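Local coordinates for protein antitoxin phd (Enterobacteria phage P1, PDB 3HS2) that neutralizes the cognate toxin Doc, blocking its phosphorylation of host EF-Tu, and acts as a DNA-binding transcriptional repressor, at residues E15-V20 and A36-K41. Sequence-based numbering, arbitrary orientation.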
ATOM      1  N   GLU A  15      18.101   6.040  -1.896  1.00 29.51           N
ATOM      2  CA  GLU A  15      18.025   4.586  -2.005  1.00 42.98           C
ATOM      3  C   GLU A  15      16.577   4.090  -1.919  1.00 29.81           C
ATOM      4  O   GLU A  15      16.224   3.075  -2.517  1.00 40.78           O
ATOM      5  CB  GLU A  15      18.915   3.922  -0.945  1.00 29.64           C
ATOM      6  CG  GLU A  15      19.189   4.811   0.267  1.00 52.75           C
ATOM      7  CD  GLU A  15      20.385   4.354   1.088  1.00 68.23           C
ATOM      8  OE1 GLU A  15      20.472   3.147   1.399  1.00 73.31           O
ATOM      9  OE2 GLU A  15      21.236   5.205   1.428  1.00 55.83           O
ATOM     10  N   VAL A  16      15.740   4.822  -1.190  1.00 36.57           N
ATOM     11  CA  VAL A  16      14.320   4.494  -1.096  1.00 39.52           C
ATOM     12  C   VAL A  16      13.613   4.728  -2.429  1.00 32.70           C
ATOM     13  O   VAL A  16      12.801   3.913  -2.866  1.00 31.16           O
ATOM     14  CB  VAL A  16      13.617   5.333  -0.014  1.00 35.83           C
ATOM     15  CG1 VAL A  16      12.111   5.251  -0.176  1.00 30.13           C
ATOM     16  CG2 VAL A  16      14.051   4.887   1.381  1.00 27.42           C
ATOM     17  N   LEU A  17      13.930   5.847  -3.071  1.00 23.43           N
ATOM     18  CA  LEU A  17      13.327   6.193  -4.352  1.00 28.43           C
ATOM     19  C   LEU A  17      13.818   5.273  -5.471  1.00 32.79           C
ATOM     20  O   LEU A  17      13.076   4.970  -6.404  1.00 33.43           O
ATOM     21  CB  LEU A  17      13.588   7.661  -4.689  1.00 31.09           C
ATOM     22  CG  LEU A  17      12.795   8.658  -3.844  1.00 45.66           C
ATOM     23  CD1 LEU A  17      13.163  10.081  -4.200  1.00 31.35           C
ATOM     24  CD2 LEU A  17      11.311   8.425  -4.044  1.00 47.27           C
ATOM     25  N   ASN A  18      15.069   4.833  -5.374  1.00 31.73           N
ATOM     26  CA  ASN A  18      15.591   3.840  -6.300  1.00 35.69           C
ATOM     27  C   ASN A  18      14.796   2.544  -6.173  1.00 33.02           C
ATOM     28  O   ASN A  18      14.301   2.010  -7.164  1.00 36.06           O
ATOM     29  CB  ASN A  18      17.081   3.592  -6.052  1.00 32.51           C
ATOM     30  CG  ASN A  18      17.945   4.777  -6.456  1.00 40.97           C
ATOM     31  OD1 ASN A  18      17.549   5.598  -7.280  1.00 37.09           O
ATOM     32  ND2 ASN A  18      19.135   4.865  -5.878  1.00 34.27           N
ATOM     33  N   ASN A  19      14.662   2.055  -4.945  1.00 32.92           N
ATOM     34  CA  ASN A  19      13.854   0.870  -4.672  1.00 39.48           C
ATOM     35  C   ASN A  19      12.448   0.983  -5.258  1.00 40.20           C
ATOM     36  O   ASN A  19      11.980   0.077  -5.942  1.00 37.76           O
ATOM     37  CB  ASN A  19      13.775   0.607  -3.164  1.00 42.09           C
ATOM     38  CG  ASN A  19      15.015  -0.086  -2.624  1.00 52.86           C
ATOM     39  OD1 ASN A  19      15.840  -0.589  -3.385  1.00 46.67           O
ATOM     40  ND2 ASN A  19      15.146  -0.120  -1.304  1.00 46.59           N
ATOM     41  N   VAL A  20      11.783   2.106  -4.992  1.00 37.35           N
ATOM     42  CA  VAL A  20      10.426   2.341  -5.479  1.00 31.70           C
ATOM     43  C   VAL A  20      10.352   2.334  -7.005  1.00 32.25           C
ATOM     44  O   VAL A  20       9.441   1.744  -7.584  1.00 30.82           O
ATOM     45  CB  VAL A  20       9.863   3.679  -4.967  1.00 33.82           C
ATOM     46  CG1 VAL A  20       8.595   4.039  -5.716  1.00 28.56           C
ATOM     47  CG2 VAL A  20       9.605   3.617  -3.468  1.00 28.94           C
ATOM     48  N   ALA A  36       2.314   6.143   5.748  1.00 36.64           N
ATOM     49  CA  ALA A  36       2.232   6.577   4.365  1.00 37.40           C
ATOM     50  C   ALA A  36       2.863   5.518   3.474  1.00 29.40           C
ATOM     51  O   ALA A  36       3.636   4.681   3.941  1.00 35.40           O
ATOM     52  CB  ALA A  36       2.942   7.911   4.186  1.00 30.51           C
ATOM     53  N   VAL A  37       2.520   5.548   2.193  1.00 37.78           N
ATOM     54  CA  VAL A  37       3.129   4.650   1.226  1.00 28.78           C
ATOM     55  C   VAL A  37       3.753   5.465   0.101  1.00 27.85           C
ATOM     56  O   VAL A  37       3.159   6.426  -0.383  1.00 31.71           O
ATOM     57  CB  VAL A  37       2.106   3.657   0.635  1.00 34.61           C
ATOM     58  CG1 VAL A  37       2.743   2.840  -0.478  1.00 37.77           C
ATOM     59  CG2 VAL A  37       1.563   2.740   1.718  1.00 33.21           C
ATOM     60  N   ILE A  38       4.962   5.092  -0.295  1.00 27.54           N
ATOM     61  CA  ILE A  38       5.610   5.714  -1.440  1.00 33.64           C
ATOM     62  C   ILE A  38       5.734   4.695  -2.564  1.00 32.77           C
ATOM     63  O   ILE A  38       6.299   3.619  -2.379  1.00 34.01           O
ATOM     64  CB  ILE A  38       6.989   6.287  -1.076  1.00 26.63           C
ATOM     65  CG1 ILE A  38       7.714   6.782  -2.326  1.00 36.94           C
ATOM     66  CG2 ILE A  38       7.831   5.249  -0.354  1.00 44.24           C
ATOM     67  CD1 ILE A  38       8.907   7.642  -2.009  1.00 55.52           C
ATOM     68  N   VAL A  39       5.195   5.041  -3.728  1.00 28.42           N
ATOM     69  CA  VAL A  39       5.121   4.117  -4.851  1.00 30.69           C
ATOM     70  C   VAL A  39       5.319   4.888  -6.150  1.00 33.60           C
ATOM     71  O   VAL A  39       5.087   6.097  -6.200  1.00 31.78           O
ATOM     72  CB  VAL A  39       3.756   3.383  -4.861  1.00 33.24           C
ATOM     73  CG1 VAL A  39       2.614   4.382  -4.925  1.00 33.19           C
ATOM     74  CG2 VAL A  39       3.673   2.390  -6.007  1.00 32.34           C
ATOM     75  N   SER A  40       5.760   4.199  -7.198  1.00 27.22           N
ATOM     76  CA  SER A  40       5.975   4.862  -8.476  1.00 37.66           C
ATOM     77  C   SER A  40       4.678   5.515  -8.931  1.00 33.20           C
ATOM     78  O   SER A  40       3.600   4.929  -8.811  1.00 30.24           O
ATOM     79  CB  SER A  40       6.463   3.878  -9.538  1.00 35.03           C
ATOM     80  OG  SER A  40       5.397   3.451 -10.366  1.00 39.15           O
ATOM     81  N   LYS A  41       4.789   6.735  -9.444  1.00 26.47           N
ATOM     82  CA  LYS A  41       3.626   7.482  -9.886  1.00 34.60           C
ATOM     83  C   LYS A  41       2.868   6.730 -10.977  1.00 36.89           C
ATOM     84  O   LYS A  41       1.638   6.719 -10.990  1.00 35.82           O
ATOM     85  CB  LYS A  41       4.040   8.864 -10.392  1.00 44.66           C
ATOM     86  CG  LYS A  41       2.874   9.727 -10.834  1.00 41.64           C
ATOM     87  CD  LYS A  41       3.343  10.855 -11.732  1.00 59.92           C
ATOM     88  CE  LYS A  41       2.179  11.712 -12.201  1.00 53.06           C
ATOM     89  NZ  LYS A  41       2.621  12.789 -13.126  1.00 67.52           N
TER
HETATM   90  O   HOH W   1       6.722   1.219  -6.862  1.00 31.74           O
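In V20, CG1 stands anti to the backbone N (chi1 168°) and lies over the strand backbone, while CG2, on the other branch, is turned to I38. V20 CG1 rests 3.2 Å from S40 N, so it packs on the V39-S40 peptide group. V20 CG2 sits 3.9 Å from I38 CG1 and also touches I38 O. I38 reaches back with an extended chain: its CG1 is anti to the backbone N (chi1 173°), and CD1 is carried out toward the helix. There I38 CD1 meets CD2 of L17, and the two side chains cross at about a right angle. L17 CD2 and I38 CD1 are modelled unusually close, at 3.2 Å, so their exact spacing is doubtful. The other branch of I38, CG2, also lies against V20 CG2. V16 CG1 is farther from I38 CG2, at 4.3 Å. Beside this apolar patch, one water joins the backbones. It donates to V20 O (2.9 Å) and accepts from S40 N (3.1 Å). S40 is the N-cap of helix 41-55, and its OG bonds to T43 N.

The contact is buried and packs helix 13-21 against strand 36-40, their local axes at 55°. The helix thus covers one face of the small sheet in the N-terminal domain of this Phd/YefM-family antitoxin. V26 of the adjacent strand 26-29 touches both V20 and I38. The other edge of strand 36-40 pairs antiparallel with a strand of the second subunit, so the sheet runs on through the homodimer. L17 also packs on F6 of that subunit, so the helix reaches the dimer interface as well.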